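Local atomic coordinates of Rho guanine nucleotide exchange factor 11 (Homo sapiens, PDB entry 5JHH), a protein that probably activates a Rho-family GTPase by promoting release of its bound nucleotide, through a RhoGEF (DH) domain followed in the chain by a PH domain. Residues Thr17-Asp22 with His183-Thr188; Asp22-Ile27 with Gly91-Glu96; Ser36-Leu41 with Ile76-Cys81; Ile97-Leu102 with His191-Arg196; Arg104-Ala109 with Arg198-Glu203. All blocks are in the same frame, centred on the assembly; numbering follows the deposited sequence. Where two conformers were deposited one is given.

Interaction 1: residues Thr17-Asp22 with His183-Thr188; sequences TQREID and HTEGGT
The first turn of helix 18-54 lies against the loop 183-188, with the backbones nearest where the CA atoms of Arg19 and His183 are 5.6 Å apart. Asp22 sets its CB over the centre of the His183 imidazole, 3.5 Å from the ring centroid and 14° off the normal, a CH-pi contact; its carboxylate plane stands 75° from the ring. On the same helix face Arg19 reaches along the loop. With CG turned away from the backbone N (chi1 -164°) and the chain stretched out as far as NE, its guanidinium passes with one face over His183 CA. Arg19 CD lies 3.3 Å from Glu185 OE2, but the salt bridge from Arg19 NE to that oxygen is long at 3.7 Å, which suggests a loose electrostatic pairing at the surface. The loop joins helix 165-182 to helix 189-227: Thr184 OG1 is hydrogen-bonded to Ile180 O of the former, while its side chain touches His191 and Leu194 of the latter.

Interaction 2: residues Asp22-Ile27 with Gly91-Glu96; sequences DRQEVI and GPIIKE
Hydrogen bonds dominate where Gln24 and Arg23 of helix 18-54 meet the backbone of the loop 91-96. The Gln24 amide spans both polar atoms of one residue: Ile94 N donates to Gln24 OE1 at 3.0 Å, and Gln24 NE2 donates to Ile94 O at 2.9 Å, in the carbonyl plane on a lone pair. Gln24 NE2 is also hydrogen-bonded to Glu20 of its own helix. Arg23 NH2 gives Ile94 O a second donor at 2.9 Å, 25° out of that carbonyl plane, and Arg23 NH1 points to Lys95 O in a nearly straight bond modelled too short for its length to be trusted. This ties the linker between helices 70-89 and 98-105 to the first helix of the helical DH domain. An alanine in place of Gln24 would probably leave Ile94 N without its acceptor and both Ile94 O and Glu20 with one donor fewer, letting the linker shift. Among apolar contacts, Ile27 CG2 packs 4.2 Å from Ile94 CB. Ile93 CG2 lies 3.7 Å from Gln24 NE2.

Interaction 3: residues Ser36-Leu41 with Ile76-Cys81; sequences SHLRTL and IHNSWC
His37 turns the edge of its ring toward the face of His77, a T-shaped pair with centroids 4.6 Å apart and planes at 66°. It joins two helices of the helical DH bundle, 18-54 and 70-89, whose local segments run roughly antiparallel, with 149° between their directions and axes 9.8 Å apart at closest approach. Holding CG anti to the backbone N (chi1 177°) carries the His37 imidazole across the gap, over the centre of one His77 face; Ile76 CG2 lies over the opposite face, offset toward the rim. The rotation of the His77 ring is fixed from outside the pair, since its ND1 is hydrogen-bonded to Glu34 and its NE2 to Glu166. Two carboxylates on one imidazole would probably favour its protonated form.

Two leucines add apolar contacts. Leu41 comes across His77 at about a right angle and touches it with CD1, 3.9 Å from CD2 of that ring. One turn earlier on the same helix, Leu38 packs beside the ring, with a single methyl against the backbone and side chains of helix 70-89: Leu38 CD2 lies 3.7 Å from Asn78 CA and 4.0 Å from both CB and SG of Cys81.

Interaction 4: residues Ile97-Leu102 with His191-Arg196; sequences ISDLML and HEKLCR
This is a helix-helix contact with an apolar side and a charged outer edge, set between the start of helix 98-105 and helix 189-227 of the DH domain. The local axes run nearly parallel, 21° apart, and approach to 8.9 Å; CA atoms of Ser98 and Leu194 come within 5.2 Å. On the apolar side Leu194 CD2 touches both Met101 CG, at 3.8 Å, and Ile97 CG2, at 4.0 Å. Toward solvent Leu102 CD1 meets the aliphatic part of Lys193. Lys193 is bent at chi3 and chi4 (86° and -143°), turning its end toward the start of helix 98-105, where NZ donates to Ser98 OG at 3.0 Å and to Asp99 OD1 at 2.8 Å, the latter a salt bridge entered from above the carboxylate plane. A methionine in place of Lys193 would probably leave Asp99 without this charge partner. Glu190 is also hydrogen-bonded to Ser98 OG, so the hydroxyl is shared between a cation and a carboxylate, an arrangement that probably fixes its orientation at the helix start.

Interaction 5: residues Arg104-Ala109 with Arg198-Glu203; sequences RFDGPA and RDQCRE
The Phe105 ring is sandwiched: Cys201 SG lies over the centre of one face and Arg104 CB over the centre of the other, 4.1 Å above the plane. The sulfur-aromatic contact is well centred, with Cys201 SG 3.5 Å from the ring centroid and 13° off the normal. Trp80 of helix 70-89 meets the same phenyl ring edge-to-face, and Tyr173 of helix 165-182 also meets it.

A second, polar pairing joins two flat groups. The Gln200 amide and the Asp106 carboxylate stand 68° apart, and Gln200 NE2 donates to Asp106 OD1 over 2.8 Å at an N-H...O angle of 162°, reaching the oxygen nearly along its C-O bond. A bend at chi2 curls the glutamine toward the aspartate, and its OE1 accepts from Arg110, so both ends of the amide are engaged. Gln200 CB also lies 3.1 Å from Phe105 O.

On a side of helix 189-227 turned from this contact, Arg198, Asp199 and Arg202 form a salt-bridge network, with Glu178 beyond.

The contact places the break between helices 98-105 and 107-121 against helix 189-227, the long helix that leads from the DH domain toward the PH domain, as in other DH-PH exchange factors.

In the fold
Interactions 1, 2 and 3 are spaced along helix 18-54: the first two share Asp22 and have centres 10 Å apart, while interaction 3 is centred about 20 Å from interaction 2. Interactions 4 and 5, also 10 Å apart between centres, follow helix 189-227 and are joined by a long, weak ion pair, Arg196 NE to Asp106 OD1 at 3.5 Å. Three links tie the rows together: Glu185 O lies 3.7 Å from His191 CB between interactions 1 and 4, Ile27 CG2 packs 3.5 Å from Ile97 CD1 between interactions 2 and 4, and Trp80 NE1 of interaction 3 reaches Leu100 O at 3.1 Å, a probable hydrogen bond. Another protein chain touches residues of interactions 2, 3 and 5, so these helices also border a partner surface.

Interaction 1: residues Thr17-Asp22 with His183-Thr188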
# COMPACT_ATOMS: atom_id res chain seq x y z
N THR A 17 -5.93 17.97 -32.28
CA THR A 17 -6.91 16.92 -32.05
C THR A 17 -7.15 16.69 -30.55
O THR A 17 -6.31 17.03 -29.72
CB THR A 17 -6.46 15.59 -32.70
OG1 THR A 17 -7.07 14.50 -32.01
CG2 THR A 17 -4.92 15.39 -32.66
N GLN A 18 -8.29 16.08 -30.21
CA GLN A 18 -8.63 15.74 -28.83
C GLN A 18 -7.56 14.83 -28.19
O GLN A 18 -7.20 15.00 -27.03
CB GLN A 18 -10.00 15.03 -28.78
CG GLN A 18 -10.62 14.83 -27.39
CD GLN A 18 -10.90 16.14 -26.64
OE1 GLN A 18 -11.24 16.12 -25.46
NE2 GLN A 18 -10.78 17.28 -27.33
N ARG A 19 -7.12 13.84 -28.96
CA ARG A 19 -6.06 12.95 -28.54
C ARG A 19 -4.80 13.74 -28.20
O ARG A 19 -4.20 13.51 -27.18
CB ARG A 19 -5.75 11.94 -29.64
CG ARG A 19 -4.92 10.75 -29.19
CD ARG A 19 -4.45 9.92 -30.37
NE ARG A 19 -4.22 8.52 -30.05
CZ ARG A 19 -5.17 7.64 -29.75
NH1 ARG A 19 -4.85 6.38 -29.48
NH2 ARG A 19 -6.45 8.01 -29.70
N GLU A 20 -4.40 14.67 -29.05
CA GLU A 20 -3.18 15.41 -28.81
C GLU A 20 -3.36 16.46 -27.69
O GLU A 20 -2.41 16.82 -27.01
CB GLU A 20 -2.67 16.07 -30.09
CG GLU A 20 -1.50 17.04 -29.91
CD GLU A 20 -0.21 16.41 -29.37
OE1 GLU A 20 0.74 16.24 -30.15
OE2 GLU A 20 -0.13 16.10 -28.16
N ILE A 21 -4.58 16.93 -27.50
CA ILE A 21 -4.87 17.79 -26.37
C ILE A 21 -4.67 16.97 -25.09
O ILE A 21 -4.06 17.43 -24.14
CB ILE A 21 -6.33 18.26 -26.38
CG1 ILE A 21 -6.67 19.04 -27.66
CG2 ILE A 21 -6.61 19.11 -25.14
CD1 ILE A 21 -6.60 20.55 -27.52
N ASP A 22 -5.22 15.76 -25.08
CA ASP A 22 -5.22 14.91 -23.90
C ASP A 22 -3.80 14.47 -23.55
O ASP A 22 -3.46 14.45 -22.39
CB ASP A 22 -6.11 13.68 -24.10
CG ASP A 22 -7.59 14.05 -24.19
OD1 ASP A 22 -7.90 15.26 -24.24
OD2 ASP A 22 -8.43 13.13 -24.27
N HIS A 183 -2.50 8.11 -25.17
CA HIS A 183 -2.75 9.21 -26.10
C HIS A 183 -1.61 9.44 -27.08
O HIS A 183 -1.49 10.50 -27.65
CB HIS A 183 -3.09 10.47 -25.34
CG HIS A 183 -4.35 10.34 -24.55
ND1 HIS A 183 -4.45 10.72 -23.23
CD2 HIS A 183 -5.55 9.82 -24.89
CE1 HIS A 183 -5.66 10.46 -22.79
NE2 HIS A 183 -6.35 9.91 -23.77
N THR A 184 -0.80 8.41 -27.31
CA THR A 184 0.31 8.50 -28.25
C THR A 184 0.02 7.63 -29.49
O THR A 184 -0.49 6.50 -29.36
CB THR A 184 1.62 8.02 -27.55
OG1 THR A 184 1.89 8.86 -26.44
CG2 THR A 184 2.83 8.03 -28.50
N GLU A 185 0.33 8.14 -30.67
CA GLU A 185 0.00 7.40 -31.91
C GLU A 185 0.79 6.13 -31.85
O GLU A 185 1.98 6.17 -31.57
CB GLU A 185 0.41 8.18 -33.17
CG GLU A 185 -0.30 9.51 -33.36
CD GLU A 185 -1.71 9.35 -33.89
OE1 GLU A 185 -1.82 8.85 -35.03
OE2 GLU A 185 -2.69 9.72 -33.18
N GLY A 186 0.13 5.00 -32.06
CA GLY A 186 0.81 3.69 -32.18
C GLY A 186 1.69 3.55 -33.42
O GLY A 186 1.70 4.43 -34.29
N GLY A 187 2.45 2.46 -33.50
CA GLY A 187 3.42 2.28 -34.58
C GLY A 187 4.66 3.16 -34.51
O GLY A 187 5.59 3.03 -35.31
N THR A 188 4.67 4.07 -33.55
CA THR A 188 5.77 5.02 -33.35
C THR A 188 6.86 4.37 -32.52
O THR A 188 6.58 3.59 -31.62
CB THR A 188 5.25 6.25 -32.58
OG1 THR A 188 3.94 6.57 -33.04
CG2 THR A 188 6.08 7.42 -32.85

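Interaction 2: residues Asp22-Ile27 with Gly91-Glu96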
# COMPACT_ATOMS: atom_id res chain seq x y z
N ASP A 22 -5.22 15.76 -25.08
CA ASP A 22 -5.22 14.91 -23.90
C ASP A 22 -3.80 14.47 -23.55
O ASP A 22 -3.46 14.45 -22.39
CB ASP A 22 -6.11 13.68 -24.10
CG ASP A 22 -7.59 14.05 -24.19
OD1 ASP A 22 -7.90 15.26 -24.24
OD2 ASP A 22 -8.43 13.13 -24.27
N ARG A 23 -3.02 14.13 -24.57
CA ARG A 23 -1.61 13.85 -24.45
C ARG A 23 -0.90 15.00 -23.78
O ARG A 23 -0.15 14.78 -22.82
CB ARG A 23 -1.02 13.58 -25.83
CG ARG A 23 0.37 13.00 -25.81
CD ARG A 23 0.96 12.92 -27.21
NE ARG A 23 2.38 12.69 -27.10
CZ ARG A 23 3.32 13.62 -27.25
NH1 ARG A 23 4.57 13.27 -27.07
NH2 ARG A 23 3.04 14.88 -27.60
N GLN A 24 -1.18 16.22 -24.21
CA GLN A 24 -0.55 17.40 -23.59
C GLN A 24 -0.93 17.58 -22.13
O GLN A 24 -0.13 18.05 -21.33
CB GLN A 24 -0.90 18.68 -24.33
CG GLN A 24 -0.35 18.69 -25.73
CD GLN A 24 1.14 18.63 -25.73
OE1 GLN A 24 1.78 19.37 -25.02
NE2 GLN A 24 1.71 17.75 -26.55
N GLU A 25 -2.17 17.26 -21.82
CA GLU A 25 -2.65 17.45 -20.47
C GLU A 25 -1.89 16.54 -19.52
O GLU A 25 -1.46 16.97 -18.45
CB GLU A 25 -4.13 17.12 -20.36
CG GLU A 25 -5.05 18.21 -20.86
CD GLU A 25 -4.97 19.47 -20.02
OE1 GLU A 25 -4.45 19.40 -18.90
OE2 GLU A 25 -5.42 20.53 -20.49
N VAL A 26 -1.78 15.28 -19.89
CA VAL A 26 -1.12 14.30 -19.05
C VAL A 26 0.37 14.64 -18.86
O VAL A 26 0.94 14.50 -17.77
CB VAL A 26 -1.21 12.90 -19.62
CG1 VAL A 26 -0.68 11.92 -18.60
CG2 VAL A 26 -2.64 12.55 -19.93
N ILE A 27 0.99 15.07 -19.94
CA ILE A 27 2.37 15.45 -19.88
C ILE A 27 2.50 16.66 -18.98
O ILE A 27 3.43 16.76 -18.20
CB ILE A 27 2.92 15.74 -21.29
CG1 ILE A 27 3.07 14.43 -22.03
CG2 ILE A 27 4.27 16.43 -21.21
CD1 ILE A 27 3.50 14.60 -23.48
N GLY A 91 8.72 25.30 -26.80
CA GLY A 91 7.33 25.54 -27.17
C GLY A 91 6.40 24.72 -26.32
O GLY A 91 6.76 23.63 -25.87
N PRO A 92 5.16 25.23 -26.12
CA PRO A 92 4.21 24.68 -25.15
C PRO A 92 3.57 23.37 -25.56
O PRO A 92 2.87 22.74 -24.75
CB PRO A 92 3.14 25.78 -25.06
CG PRO A 92 3.22 26.51 -26.36
CD PRO A 92 4.66 26.46 -26.76
N ILE A 93 3.77 22.98 -26.81
CA ILE A 93 3.30 21.70 -27.25
C ILE A 93 4.48 20.77 -27.20
O ILE A 93 5.41 20.87 -28.00
CB ILE A 93 2.80 21.74 -28.69
CG1 ILE A 93 1.72 22.81 -28.83
CG2 ILE A 93 2.27 20.36 -29.08
CD1 ILE A 93 1.19 22.91 -30.25
N ILE A 94 4.45 19.84 -26.26
CA ILE A 94 5.61 19.01 -26.07
C ILE A 94 5.55 17.91 -27.13
O ILE A 94 4.49 17.33 -27.38
CB ILE A 94 5.70 18.48 -24.61
CG1 ILE A 94 6.07 19.63 -23.63
CG2 ILE A 94 6.74 17.39 -24.51
CD1 ILE A 94 4.90 20.25 -22.92
N LYS A 95 6.68 17.65 -27.77
CA LYS A 95 6.71 16.70 -28.86
C LYS A 95 7.07 15.34 -28.30
O LYS A 95 6.37 14.89 -27.42
CB LYS A 95 7.65 17.17 -29.97
CG LYS A 95 7.13 18.41 -30.71
CD LYS A 95 5.75 18.18 -31.33
CE LYS A 95 5.39 19.25 -32.36
NZ LYS A 95 5.30 20.62 -31.77
N GLU A 96 8.14 14.70 -28.76
CA GLU A 96 8.51 13.40 -28.21
C GLU A 96 9.02 13.55 -26.77
O GLU A 96 9.70 14.52 -26.41
CB GLU A 96 9.55 12.62 -29.02
CG GLU A 96 10.09 13.27 -30.28
CD GLU A 96 9.09 13.19 -31.42
OE1 GLU A 96 8.61 14.25 -31.85
OE2 GLU A 96 8.76 12.06 -31.83

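Interaction 3: residues Ser36-Leu41 with Ile76-Cys81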
# COMPACT_ATOMS: atom_id res chain seq x y z
N SER A 36 6.09 19.76 -8.12
CA SER A 36 5.43 19.78 -6.86
C SER A 36 6.11 18.79 -5.88
O SER A 36 6.29 19.03 -4.72
CB SER A 36 3.99 19.43 -7.05
OG SER A 36 3.46 19.56 -5.79
N HIS A 37 6.52 17.65 -6.41
CA HIS A 37 7.11 16.63 -5.57
C HIS A 37 8.46 17.09 -5.04
O HIS A 37 8.77 17.01 -3.86
CB HIS A 37 7.22 15.32 -6.32
CG HIS A 37 7.89 14.27 -5.52
ND1 HIS A 37 9.19 13.88 -5.77
CD2 HIS A 37 7.50 13.63 -4.41
CE1 HIS A 37 9.55 13.01 -4.85
NE2 HIS A 37 8.55 12.87 -4.01
N LEU A 38 9.22 17.65 -5.93
CA LEU A 38 10.45 18.30 -5.56
C LEU A 38 10.23 19.31 -4.46
O LEU A 38 11.02 19.41 -3.53
CB LEU A 38 11.05 18.94 -6.79
CG LEU A 38 12.43 19.58 -6.67
CD1 LEU A 38 13.43 18.65 -5.99
CD2 LEU A 38 12.93 19.92 -8.07
N ARG A 39 9.13 20.04 -4.53
CA ARG A 39 8.84 21.01 -3.49
C ARG A 39 8.73 20.30 -2.15
O ARG A 39 9.33 20.73 -1.16
CB ARG A 39 7.55 21.77 -3.80
CG ARG A 39 7.37 23.06 -3.00
CD ARG A 39 5.89 23.34 -2.71
NE ARG A 39 5.72 24.01 -1.44
CZ ARG A 39 5.19 23.45 -0.35
NH1 ARG A 39 5.09 24.15 0.74
NH2 ARG A 39 4.74 22.21 -0.37
N THR A 40 8.00 19.19 -2.14
CA THR A 40 7.80 18.47 -0.91
C THR A 40 9.11 17.94 -0.34
O THR A 40 9.32 17.97 0.86
CB THR A 40 6.85 17.30 -1.13
OG1 THR A 40 5.61 17.80 -1.59
CG2 THR A 40 6.59 16.52 0.13
N LEU A 41 10.00 17.48 -1.19
CA LEU A 41 11.27 17.04 -0.67
C LEU A 41 12.05 18.19 -0.05
O LEU A 41 12.80 17.98 0.93
CB LEU A 41 12.12 16.37 -1.73
CG LEU A 41 11.51 15.15 -2.40
CD1 LEU A 41 12.48 14.65 -3.47
CD2 LEU A 41 11.20 14.05 -1.42
N ILE A 76 18.31 13.55 -7.70
CA ILE A 76 17.62 12.69 -8.63
C ILE A 76 16.47 13.44 -9.29
O ILE A 76 16.27 13.35 -10.52
CB ILE A 76 16.93 11.50 -7.93
CG1 ILE A 76 17.91 10.47 -7.38
CG2 ILE A 76 15.90 10.81 -8.82
CD1 ILE A 76 18.78 9.85 -8.39
N HIS A 77 15.62 14.04 -8.47
CA HIS A 77 14.41 14.67 -9.00
C HIS A 77 14.64 16.06 -9.60
O HIS A 77 13.93 16.46 -10.52
CB HIS A 77 13.28 14.72 -7.98
CG HIS A 77 12.69 13.40 -7.67
ND1 HIS A 77 11.71 12.83 -8.44
CD2 HIS A 77 12.94 12.52 -6.67
CE1 HIS A 77 11.38 11.66 -7.94
NE2 HIS A 77 12.13 11.44 -6.88
N ASN A 78 15.57 16.81 -9.05
CA ASN A 78 15.86 18.14 -9.55
C ASN A 78 16.47 18.07 -10.95
O ASN A 78 16.02 18.76 -11.85
CB ASN A 78 16.82 18.80 -8.60
CG ASN A 78 17.25 20.19 -9.05
OD1 ASN A 78 16.45 21.12 -9.11
ND2 ASN A 78 18.52 20.33 -9.32
N SER A 79 17.42 17.17 -11.15
CA SER A 79 18.02 17.00 -12.44
C SER A 79 16.94 16.70 -13.46
O SER A 79 16.85 17.33 -14.48
CB SER A 79 19.10 15.92 -12.43
OG SER A 79 18.57 14.63 -12.13
N TRP A 80 16.07 15.75 -13.15
CA TRP A 80 15.01 15.40 -14.09
C TRP A 80 14.09 16.60 -14.32
O TRP A 80 13.73 16.94 -15.44
CB TRP A 80 14.20 14.21 -13.56
CG TRP A 80 13.47 13.48 -14.62
CD1 TRP A 80 13.92 13.23 -15.87
CD2 TRP A 80 12.17 12.86 -14.54
NE1 TRP A 80 13.00 12.51 -16.58
CE2 TRP A 80 11.91 12.29 -15.79
CE3 TRP A 80 11.17 12.80 -13.54
CZ2 TRP A 80 10.71 11.58 -16.07
CZ3 TRP A 80 10.01 12.12 -13.80
CH2 TRP A 80 9.78 11.51 -15.07
N CYS A 81 13.72 17.24 -13.23
CA CYS A 81 12.94 18.44 -13.31
C CYS A 81 13.57 19.50 -14.22
O CYS A 81 12.88 20.11 -15.00
CB CYS A 81 12.81 19.01 -11.95
SG CYS A 81 11.16 19.48 -11.62

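Interaction 4: residues Ile97-Leu102 with His191-Arg196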
# COMPACT_ATOMS: atom_id res chain seq x y z
N ILE A 97 8.70 12.56 -25.95
CA ILE A 97 9.03 12.62 -24.56
C ILE A 97 9.69 11.36 -24.08
O ILE A 97 10.19 11.32 -22.97
CB ILE A 97 7.75 12.94 -23.77
CG1 ILE A 97 8.11 13.83 -22.61
CG2 ILE A 97 6.97 11.67 -23.40
CD1 ILE A 97 6.90 14.21 -21.78
N SER A 98 9.80 10.35 -24.95
CA SER A 98 10.25 9.06 -24.50
C SER A 98 11.70 9.08 -24.03
O SER A 98 12.04 8.39 -23.08
CB SER A 98 10.06 7.99 -25.59
OG SER A 98 10.76 8.35 -26.76
N ASP A 99 12.55 9.85 -24.69
CA ASP A 99 13.93 9.90 -24.31
C ASP A 99 14.10 10.54 -22.89
O ASP A 99 14.96 10.17 -22.15
CB ASP A 99 14.71 10.76 -25.31
CG ASP A 99 14.94 10.07 -26.67
OD1 ASP A 99 14.86 8.83 -26.81
OD2 ASP A 99 15.26 10.82 -27.61
N LEU A 100 13.36 11.60 -22.60
CA LEU A 100 13.35 12.15 -21.28
C LEU A 100 12.90 11.09 -20.25
O LEU A 100 13.54 10.91 -19.22
CB LEU A 100 12.45 13.36 -21.26
CG LEU A 100 12.31 14.13 -19.96
CD1 LEU A 100 13.64 14.59 -19.39
CD2 LEU A 100 11.43 15.32 -20.22
N MET A 101 11.88 10.29 -20.57
CA MET A 101 11.45 9.23 -19.68
C MET A 101 12.52 8.17 -19.50
O MET A 101 12.79 7.71 -18.38
CB MET A 101 10.19 8.59 -20.18
CG MET A 101 9.03 9.56 -20.41
SD MET A 101 8.46 10.36 -18.91
CE MET A 101 9.08 11.99 -19.14
N LEU A 102 13.14 7.75 -20.60
CA LEU A 102 14.22 6.79 -20.48
C LEU A 102 15.44 7.35 -19.75
O LEU A 102 16.19 6.59 -19.15
CB LEU A 102 14.66 6.26 -21.85
CG LEU A 102 13.57 5.55 -22.66
CD1 LEU A 102 14.08 5.25 -24.07
CD2 LEU A 102 13.12 4.26 -21.99
N HIS A 191 6.22 5.34 -29.02
CA HIS A 191 5.20 4.61 -28.30
C HIS A 191 5.86 3.41 -27.62
O HIS A 191 5.63 3.13 -26.43
CB HIS A 191 4.09 4.17 -29.27
CG HIS A 191 2.97 3.43 -28.61
ND1 HIS A 191 3.06 2.10 -28.26
CD2 HIS A 191 1.73 3.83 -28.25
CE1 HIS A 191 1.93 1.72 -27.69
NE2 HIS A 191 1.11 2.75 -27.68
N GLU A 192 6.67 2.73 -28.40
CA GLU A 192 7.44 1.57 -27.96
C GLU A 192 8.37 1.89 -26.76
O GLU A 192 8.51 1.09 -25.82
CB GLU A 192 8.26 1.08 -29.15
CG GLU A 192 8.87 -0.31 -29.04
CD GLU A 192 9.57 -0.77 -30.35
OE1 GLU A 192 10.32 0.02 -30.98
OE2 GLU A 192 9.38 -1.93 -30.76
N LYS A 193 9.03 3.04 -26.85
CA LYS A 193 10.02 3.49 -25.87
C LYS A 193 9.36 3.96 -24.54
O LYS A 193 9.86 3.69 -23.47
CB LYS A 193 10.88 4.62 -26.48
CG LYS A 193 12.06 4.13 -27.32
CD LYS A 193 12.44 5.14 -28.39
CE LYS A 193 13.39 6.19 -27.88
NZ LYS A 193 13.06 7.50 -28.50
N LEU A 194 8.22 4.61 -24.65
CA LEU A 194 7.33 4.83 -23.55
C LEU A 194 6.86 3.54 -22.89
O LEU A 194 6.79 3.49 -21.67
CB LEU A 194 6.11 5.61 -24.02
CG LEU A 194 6.37 7.08 -24.25
CD1 LEU A 194 5.12 7.79 -24.74
CD2 LEU A 194 6.84 7.74 -22.97
N CYS A 195 6.58 2.49 -23.67
CA CYS A 195 6.13 1.25 -23.05
C CYS A 195 7.29 0.67 -22.26
O CYS A 195 7.11 0.04 -21.22
CB CYS A 195 5.62 0.25 -24.10
SG CYS A 195 4.01 0.77 -24.80
N ARG A 196 8.48 0.86 -22.81
CA ARG A 196 9.66 0.33 -22.18
C ARG A 196 9.86 1.05 -20.83
O ARG A 196 10.06 0.41 -19.81
CB ARG A 196 10.85 0.50 -23.14
CG ARG A 196 12.24 0.38 -22.54
CD ARG A 196 12.49 -1.04 -22.12
NE ARG A 196 13.88 -1.27 -21.76
CZ ARG A 196 14.34 -2.40 -21.22
NH1 ARG A 196 13.52 -3.43 -21.00
NH2 ARG A 196 15.62 -2.50 -20.90

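Interaction 5: residues Arg104-Ala109 with Arg198-Glu203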
# COMPACT_ATOMS: atom_id res chain seq x y z
N ARG A 104 15.39 8.94 -17.12
CA ARG A 104 15.17 8.73 -15.67
C ARG A 104 14.94 7.28 -15.27
O ARG A 104 15.26 6.87 -14.16
CB ARG A 104 14.02 9.59 -15.16
CG ARG A 104 13.93 9.74 -13.62
CD ARG A 104 15.10 9.05 -12.89
NE ARG A 104 16.14 9.95 -12.58
CZ ARG A 104 17.38 9.67 -12.26
NH1 ARG A 104 17.89 8.45 -12.25
NH2 ARG A 104 18.11 10.69 -11.98
N PHE A 105 14.36 6.49 -16.14
CA PHE A 105 13.81 5.22 -15.70
C PHE A 105 14.42 4.03 -16.35
O PHE A 105 13.98 2.92 -16.08
CB PHE A 105 12.31 5.18 -15.99
CG PHE A 105 11.53 6.23 -15.29
CD1 PHE A 105 11.60 6.34 -13.91
CD2 PHE A 105 10.67 7.06 -15.99
CE1 PHE A 105 10.88 7.34 -13.25
CE2 PHE A 105 9.92 8.02 -15.33
CZ PHE A 105 10.05 8.17 -13.95
N ASP A 106 15.41 4.24 -17.21
CA ASP A 106 16.06 3.13 -17.91
C ASP A 106 17.58 3.10 -17.66
O ASP A 106 18.18 4.12 -17.33
CB ASP A 106 15.78 3.28 -19.41
CG ASP A 106 16.09 2.01 -20.21
OD1 ASP A 106 15.84 0.87 -19.75
OD2 ASP A 106 16.57 2.16 -21.35
N GLY A 107 18.16 1.92 -17.87
CA GLY A 107 19.57 1.66 -17.79
C GLY A 107 20.16 2.17 -16.49
O GLY A 107 19.58 1.96 -15.44
N PRO A 108 21.30 2.87 -16.58
CA PRO A 108 21.98 3.36 -15.42
C PRO A 108 21.06 4.22 -14.55
O PRO A 108 21.19 4.18 -13.33
CB PRO A 108 23.12 4.20 -16.01
CG PRO A 108 23.46 3.47 -17.29
CD PRO A 108 22.08 3.12 -17.82
N ALA A 109 20.16 4.95 -15.18
CA ALA A 109 19.37 5.94 -14.52
C ALA A 109 18.35 5.25 -13.65
O ALA A 109 18.02 5.73 -12.58
CB ALA A 109 18.67 6.85 -15.51
N ARG A 198 7.58 2.64 -19.00
CA ARG A 198 6.51 2.17 -18.11
C ARG A 198 6.88 0.86 -17.45
O ARG A 198 6.75 0.68 -16.20
CB ARG A 198 5.20 2.00 -18.87
CG ARG A 198 4.15 1.27 -18.05
CD ARG A 198 3.05 0.70 -18.94
NE ARG A 198 3.59 -0.42 -19.70
CZ ARG A 198 3.15 -0.79 -20.88
NH1 ARG A 198 2.11 -0.18 -21.45
NH2 ARG A 198 3.77 -1.78 -21.50
N ASP A 199 7.34 -0.07 -18.26
CA ASP A 199 7.71 -1.38 -17.70
C ASP A 199 8.89 -1.29 -16.69
O ASP A 199 8.98 -2.08 -15.73
CB ASP A 199 8.09 -2.35 -18.84
CG ASP A 199 6.90 -2.71 -19.77
OD1 ASP A 199 5.72 -2.45 -19.47
OD2 ASP A 199 7.17 -3.28 -20.82
N GLN A 200 9.83 -0.37 -16.94
CA GLN A 200 11.01 -0.28 -16.08
C GLN A 200 10.60 0.38 -14.76
O GLN A 200 10.99 -0.09 -13.72
CB GLN A 200 12.14 0.49 -16.76
CG GLN A 200 12.91 -0.28 -17.83
CD GLN A 200 14.00 -1.15 -17.26
OE1 GLN A 200 13.74 -2.06 -16.52
NE2 GLN A 200 15.24 -0.88 -17.63
N CYS A 201 9.71 1.37 -14.81
CA CYS A 201 9.07 1.90 -13.59
C CYS A 201 8.41 0.82 -12.73
O CYS A 201 8.54 0.84 -11.52
CB CYS A 201 8.03 2.92 -13.89
SG CYS A 201 8.71 4.42 -14.54
N ARG A 202 7.70 -0.09 -13.34
CA ARG A 202 7.14 -1.20 -12.56
C ARG A 202 8.19 -1.99 -11.83
O ARG A 202 8.03 -2.38 -10.66
CB ARG A 202 6.33 -2.13 -13.43
CG ARG A 202 4.98 -1.49 -13.76
CD ARG A 202 4.07 -2.44 -14.52
NE ARG A 202 2.87 -1.75 -14.94
CZ ARG A 202 2.38 -1.77 -16.18
NH1 ARG A 202 2.97 -2.47 -17.15
NH2 ARG A 202 1.27 -1.08 -16.44
N GLU A 203 9.27 -2.24 -12.54
CA GLU A 203 10.42 -3.00 -12.04
C GLU A 203 11.11 -2.24 -10.89
O GLU A 203 11.52 -2.81 -9.89
CB GLU A 203 11.36 -3.17 -13.22
CG GLU A 203 11.93 -4.56 -13.39
CD GLU A 203 10.92 -5.67 -13.36
OE1 GLU A 203 10.06 -5.69 -14.25
OE2 GLU A 203 11.05 -6.54 -12.46